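Local coordinates for penicillin-binding protein activator LpoA (Escherichia coli, PDB 6DR3), which regulates peptidoglycan synthesis as an outer-membrane lipoprotein that stimulates the transpeptidase activity of penicillin-binding protein 1A, here represented by its amino-terminal domain, at residues 35-40 / 58-63; 144-149 / 212-217. All blocks are in the same frame, centred on the assembly; numbering follows the deposited sequence. Where two conformers were deposited one is given.

Contact 1 of 2, residues 35-40 / 58-63; sequences NWQLLA and NQLPQE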
loop_
_atom_site.group_PDB
_atom_site.type_symbol
_atom_site.label_atom_id
_atom_site.label_comp_id
_atom_site.label_asym_id
_atom_site.label_seq_id
_atom_site.Cartn_x
_atom_site.Cartn_y
_atom_site.Cartn_z
ATOM N N ASN A 35 2.433 -16.612 -17.070
ATOM C CA ASN A 35 1.975 -16.302 -15.721
ATOM C C ASN A 35 3.102 -16.475 -14.708
ATOM O O ASN A 35 3.323 -15.606 -13.857
ATOM C CB ASN A 35 0.776 -17.181 -15.361
ATOM C CG ASN A 35 -0.458 -16.840 -16.174
ATOM O OD1 ASN A 35 -0.617 -15.709 -16.636
ATOM N ND2 ASN A 35 -1.339 -17.817 -16.351
ATOM N N TRP A 36 3.826 -17.596 -14.784
ATOM C CA TRP A 36 4.982 -17.781 -13.912
ATOM C C TRP A 36 6.013 -16.684 -14.139
ATOM O O TRP A 36 6.628 -16.189 -13.187
ATOM C CB TRP A 36 5.613 -19.155 -14.142
ATOM C CG TRP A 36 4.820 -20.319 -13.602
ATOM C CD1 TRP A 36 4.384 -21.405 -14.302
ATOM C CD2 TRP A 36 4.381 -20.513 -12.250
ATOM N NE1 TRP A 36 3.703 -22.263 -13.474
ATOM C CE2 TRP A 36 3.684 -21.738 -12.209
ATOM C CE3 TRP A 36 4.510 -19.770 -11.071
ATOM C CZ2 TRP A 36 3.118 -22.238 -11.038
ATOM C CZ3 TRP A 36 3.946 -20.270 -9.907
ATOM C CH2 TRP A 36 3.259 -21.491 -9.899
ATOM N N GLN A 37 6.211 -16.288 -15.399
ATOM C CA GLN A 37 7.175 -15.238 -15.706
ATOM C C GLN A 37 6.766 -13.916 -15.073
ATOM O O GLN A 37 7.602 -13.210 -14.495
ATOM C CB GLN A 37 7.316 -15.093 -17.222
ATOM C CG GLN A 37 8.366 -14.087 -17.655
ATOM C CD GLN A 37 8.592 -14.105 -19.152
ATOM O OE1 GLN A 37 8.041 -14.945 -19.863
ATOM N NE2 GLN A 37 9.404 -13.175 -19.641
ATOM N N LEU A 38 5.482 -13.562 -15.168
ATOM C CA LEU A 38 5.001 -12.344 -14.525
ATOM C C LEU A 38 5.217 -12.398 -13.019
ATOM O O LEU A 38 5.543 -11.383 -12.393
ATOM C CB LEU A 38 3.521 -12.134 -14.842
ATOM C CG LEU A 38 3.187 -11.722 -16.277
ATOM C CD1 LEU A 38 1.702 -11.891 -16.536
ATOM C CD2 LEU A 38 3.616 -10.285 -16.537
ATOM N N LEU A 39 5.037 -13.577 -12.419
ATOM C CA LEU A 39 5.233 -13.712 -10.980
ATOM C C LEU A 39 6.708 -13.607 -10.613
ATOM O O LEU A 39 7.059 -12.993 -9.598
ATOM C CB LEU A 39 4.645 -15.037 -10.500
ATOM C CG LEU A 39 3.120 -15.039 -10.368
ATOM C CD1 LEU A 39 2.562 -16.453 -10.431
ATOM C CD2 LEU A 39 2.718 -14.365 -9.066
ATOM N N ALA A 40 7.587 -14.195 -11.428
ATOM C CA ALA A 40 9.020 -14.061 -11.191
ATOM C C ALA A 40 9.437 -12.597 -11.192
ATOM O O ALA A 40 10.212 -12.164 -10.331
ATOM C CB ALA A 40 9.803 -14.839 -12.248
ATOM N N ASN A 58 11.630 -7.484 -20.061
ATOM C CA ASN A 58 11.883 -7.243 -21.477
ATOM C C ASN A 58 11.730 -8.504 -22.319
ATOM O O ASN A 58 11.607 -8.401 -23.544
ATOM C CB ASN A 58 13.289 -6.669 -21.676
ATOM C CG ASN A 58 13.438 -5.274 -21.101
ATOM O OD1 ASN A 58 12.452 -4.569 -20.893
ATOM N ND2 ASN A 58 14.677 -4.868 -20.846
ATOM N N GLN A 59 11.742 -9.681 -21.699
ATOM C CA GLN A 59 11.571 -10.939 -22.415
ATOM C C GLN A 59 10.124 -11.421 -22.423
ATOM O O GLN A 59 9.860 -12.538 -22.879
ATOM C CB GLN A 59 12.474 -12.017 -21.811
ATOM C CG GLN A 59 13.958 -11.765 -22.020
ATOM C CD GLN A 59 14.820 -12.901 -21.507
ATOM O OE1 GLN A 59 14.329 -13.998 -21.242
ATOM N NE2 GLN A 59 16.115 -12.643 -21.362
ATOM N N LEU A 60 9.190 -10.614 -21.931
ATOM C CA LEU A 60 7.787 -10.998 -21.978
ATOM C C LEU A 60 7.310 -11.052 -23.429
ATOM O O LEU A 60 7.655 -10.176 -24.226
ATOM C CB LEU A 60 6.931 -10.010 -21.190
ATOM C CG LEU A 60 6.961 -10.156 -19.669
ATOM C CD1 LEU A 60 6.313 -8.954 -18.996
ATOM C CD2 LEU A 60 6.263 -11.440 -19.247
ATOM N N PRO A 61 6.519 -12.060 -23.800
ATOM C CA PRO A 61 5.974 -12.092 -25.161
ATOM C C PRO A 61 5.110 -10.873 -25.442
ATOM O O PRO A 61 4.563 -10.239 -24.538
ATOM C CB PRO A 61 5.144 -13.382 -25.187
ATOM C CG PRO A 61 5.692 -14.216 -24.086
ATOM C CD PRO A 61 6.130 -13.254 -23.029
ATOM N N GLN A 62 4.995 -10.547 -26.731
ATOM C CA GLN A 62 4.130 -9.447 -27.138
ATOM C C GLN A 62 2.659 -9.834 -27.056
ATOM O O GLN A 62 1.809 -8.976 -26.792
ATOM C CB GLN A 62 4.483 -9.001 -28.559
ATOM C CG GLN A 62 5.881 -8.409 -28.692
ATOM C CD GLN A 62 6.231 -8.053 -30.125
ATOM O OE1 GLN A 62 6.060 -8.861 -31.039
ATOM N NE2 GLN A 62 6.723 -6.835 -30.330
ATOM N N GLU A 63 2.341 -11.113 -27.263
ATOM C CA GLU A 63 0.959 -11.595 -27.260
ATOM C C GLU A 63 0.564 -11.964 -25.833
ATOM O O GLU A 63 0.716 -13.104 -25.399
ATOM C CB GLU A 63 0.804 -12.784 -28.200
ATOM C CG GLU A 63 0.485 -12.414 -29.641
ATOM C CD GLU A 63 0.429 -13.625 -30.555
ATOM O OE1 GLU A 63 1.095 -14.637 -30.247
ATOM O OE2 GLU A 63 -0.287 -13.568 -31.578
#
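Gln37 and Leu60 bury more surface than any other residues here, and their side chains run past each other in opposite directions. The glutamine has CG anti to the backbone N (chi1 -176°) and stays extended beyond it, a shape that carries the amide off helix 30-47 to the chain leaving helix 50-58. One methyl of the leucine lies against the amide carbon and the CH2 before it, Leu60 CD2 being 3.5 Å from Gln37 CD and 3.7 Å from Gln37 CG. The polar end meets backbone. The stronger bond of Gln37 NE2 goes to Leu56 O, in the last turn of helix 50-58; the one to Gln59 O is weak, long at 3.3 Å from Gln37 NE2 but nearly straight, with 167° at the hydrogen. One carbonyl in the last turn of the helix and one just beyond it are therefore both met by the same NH2 group. Leu60 N is also close to this nitrogen, but both are donors and no bond forms.

In this all-helical domain of TPR-like motifs, the contact joins the middle of one helix to the loop that leads from helix 50-58 to helix 66-82, where Gln59 is the first residue to leave helical backbone angles. Leu38 adds the apolar part, crossing Leu60 at about a right angle with Leu38 CD2 3.9 Å from Leu60 CD1. Helix 66-82 borders the same leucines, its Leu75 and Gln68 touching Leu38 and its Lys72 touching Leu60.

Contact 2 of 2, residues 144-149 / 212-217; sequences NIDATW and LPTQLV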
loop_
_atom_site.group_PDB
_atom_site.type_symbol
_atom_site.label_atom_id
_atom_site.label_comp_id
_atom_site.label_asym_id
_atom_site.label_seq_id
_atom_site.Cartn_x
_atom_site.Cartn_y
_atom_site.Cartn_z
ATOM N N ASN A 144 0.271 -0.314 8.002
ATOM C CA ASN A 144 -0.376 0.794 7.309
ATOM C C ASN A 144 -0.903 1.832 8.295
ATOM O O ASN A 144 -0.727 3.041 8.095
ATOM C CB ASN A 144 -1.508 0.251 6.431
ATOM C CG ASN A 144 -2.395 1.343 5.866
ATOM O OD1 ASN A 144 -3.161 1.976 6.594
ATOM N ND2 ASN A 144 -2.311 1.558 4.559
ATOM N N ILE A 145 -1.553 1.377 9.367
ATOM C CA ILE A 145 -2.098 2.296 10.363
ATOM C C ILE A 145 -0.984 3.126 10.992
ATOM O O ILE A 145 -1.121 4.343 11.173
ATOM C CB ILE A 145 -2.895 1.504 11.420
ATOM C CG1 ILE A 145 -4.190 0.977 10.795
ATOM C CG2 ILE A 145 -3.200 2.362 12.652
ATOM C CD1 ILE A 145 -4.901 -0.058 11.629
ATOM N N ASP A 146 0.137 2.484 11.331
ATOM C CA ASP A 146 1.236 3.203 11.968
ATOM C C ASP A 146 1.869 4.217 11.028
ATOM O O ASP A 146 2.316 5.278 11.479
ATOM C CB ASP A 146 2.287 2.214 12.466
ATOM C CG ASP A 146 1.788 1.374 13.620
ATOM O OD1 ASP A 146 0.714 1.697 14.173
ATOM O OD2 ASP A 146 2.466 0.388 13.980
ATOM N N ALA A 147 1.927 3.911 9.729
ATOM C CA ALA A 147 2.414 4.891 8.763
ATOM C C ALA A 147 1.452 6.065 8.651
ATOM O O ALA A 147 1.882 7.219 8.545
ATOM C CB ALA A 147 2.621 4.231 7.402
ATOM N N THR A 148 0.145 5.791 8.672
ATOM C CA THR A 148 -0.835 6.871 8.678
ATOM C C THR A 148 -0.624 7.784 9.878
ATOM O O THR A 148 -0.705 9.012 9.756
ATOM C CB THR A 148 -2.256 6.301 8.685
ATOM O OG1 THR A 148 -2.421 5.389 7.591
ATOM C CG2 THR A 148 -3.287 7.418 8.564
ATOM N N TRP A 149 -0.343 7.205 11.048
ATOM C CA TRP A 149 -0.168 8.031 12.236
ATOM C C TRP A 149 1.110 8.857 12.161
ATOM O O TRP A 149 1.111 10.034 12.537
ATOM C CB TRP A 149 -0.161 7.177 13.501
ATOM C CG TRP A 149 -0.024 8.040 14.706
ATOM C CD1 TRP A 149 1.020 8.080 15.583
ATOM C CD2 TRP A 149 -0.953 9.038 15.143
ATOM N NE1 TRP A 149 0.790 9.029 16.550
ATOM C CE2 TRP A 149 -0.416 9.630 16.301
ATOM C CE3 TRP A 149 -2.194 9.479 14.671
ATOM C CZ2 TRP A 149 -1.077 10.641 16.994
ATOM C CZ3 TRP A 149 -2.848 10.481 15.362
ATOM C CH2 TRP A 149 -2.290 11.051 16.511
ATOM N N LEU A 212 -5.306 0.525 17.312
ATOM C CA LEU A 212 -4.692 1.811 17.606
ATOM C C LEU A 212 -3.272 1.864 17.046
ATOM O O LEU A 212 -2.566 0.848 17.048
ATOM C CB LEU A 212 -4.659 2.059 19.114
ATOM C CG LEU A 212 -5.960 2.528 19.766
ATOM C CD1 LEU A 212 -5.834 2.467 21.278
ATOM C CD2 LEU A 212 -6.306 3.941 19.314
ATOM N N PRO A 213 -2.820 3.019 16.563
ATOM C CA PRO A 213 -1.414 3.149 16.178
ATOM C C PRO A 213 -0.502 2.718 17.319
ATOM O O PRO A 213 -0.703 3.106 18.473
ATOM C CB PRO A 213 -1.265 4.639 15.860
ATOM C CG PRO A 213 -2.633 5.083 15.484
ATOM C CD PRO A 213 -3.572 4.265 16.319
ATOM N N THR A 214 0.493 1.900 16.984
ATOM C CA THR A 214 1.447 1.428 17.982
ATOM C C THR A 214 2.052 2.589 18.761
ATOM O O THR A 214 2.305 2.477 19.966
ATOM C CB THR A 214 2.543 0.610 17.296
ATOM O OG1 THR A 214 1.957 -0.542 16.674
ATOM C CG2 THR A 214 3.609 0.161 18.294
ATOM N N GLN A 215 2.289 3.716 18.087
ATOM C CA GLN A 215 2.943 4.847 18.736
ATOM C C GLN A 215 2.095 5.409 19.868
ATOM O O GLN A 215 2.634 6.000 20.810
ATOM C CB GLN A 215 3.247 5.937 17.707
ATOM C CG GLN A 215 4.059 5.459 16.506
ATOM C CD GLN A 215 3.188 5.027 15.337
ATOM O OE1 GLN A 215 2.155 4.381 15.520
ATOM N NE2 GLN A 215 3.600 5.391 14.127
ATOM N N LEU A 216 0.775 5.239 19.798
ATOM C CA LEU A 216 -0.115 5.753 20.832
ATOM C C LEU A 216 -0.378 4.750 21.946
ATOM O O LEU A 216 -0.815 5.153 23.031
ATOM C CB LEU A 216 -1.450 6.182 20.210
ATOM C CG LEU A 216 -1.359 7.343 19.216
ATOM C CD1 LEU A 216 -2.701 7.588 18.541
ATOM C CD2 LEU A 216 -0.868 8.608 19.908
ATOM N N VAL A 217 -0.127 3.465 21.713
ATOM C CA VAL A 217 -0.290 2.452 22.753
ATOM C C VAL A 217 0.974 2.315 23.589
ATOM O O VAL A 217 0.921 2.320 24.822
ATOM C CB VAL A 217 -0.693 1.105 22.116
ATOM C CG1 VAL A 217 -0.807 0.011 23.176
ATOM C CG2 VAL A 217 -2.005 1.246 21.357
#
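Asp146 OD1 accepts the backbone N-H of Thr214 at 2.8 Å between Asp146 OD1 and Thr214 N, and also a hydrogen bond from Gln142 NE2, one turn earlier in its own helix. The Thr214 nitrogen comes from above the carboxylate plane. The other oxygen, Asp146 OD2, takes the hydroxyl of Thr214 on its syn side, 2.9 Å from Thr214 OG1; Thr214 was modelled in two conformers, so the hydroxyl bond is less certain than the one from its backbone N-H. Gln215 bends at chi2 (93°), which turns its amide toward helix 138-153: Gln215 NE2 reaches Asp146 O at 2.9 Å with 158° at the hydrogen, the acceptor lying almost in the amide plane. This leaves Gln215 OE1 only 3.3 Å from Asp146 OD1, a pair of acceptors without a bond.

Pro213 is the N-cap residue of short helix 214-217, and the carboxylate therefore sits at that helix's N-terminal end, where the direct bond from Thr214 N, at the start of this one-turn helix, may modestly favour its negative charge. Through it, the end of this all-helical domain is fastened to helix 138-153.

Beside the polar cluster, Pro213 CB packs 3.6 Å from Trp149 CB, while Ile145 CG2 approaches the proline ring at CG. Leu216 covers one face of Trp149 with a CH-pi contact: Leu216 CD1 stands 3.8 Å from the centroid of the six-membered ring, 13° off its normal. Leu216 CD2 touches Trp149 CZ2. Trp182 of helix 170-185 meets the indole edge-to-face.

Overall arrangement
The two contacts lie on opposite sides of the chain's centre, their own centres 38 Å apart and their nearest atoms about 22 Å apart, so neither touches the other. They follow in series along the chain: contact 1, between helix 30-47 and the loop after helix 50-58, closes before contact 2 opens on helix 138-153. The first has 17 residues between its segments, whereas the second spans 62 residues to bring the segment around helix 214-217 back against helix 138-153, with helices 170-185 and 189-202 alongside. No strand occurs, and both contacts belong to a single all-helical domain, with a local contact near the N-terminal part and a longer-range one near the C-terminal end.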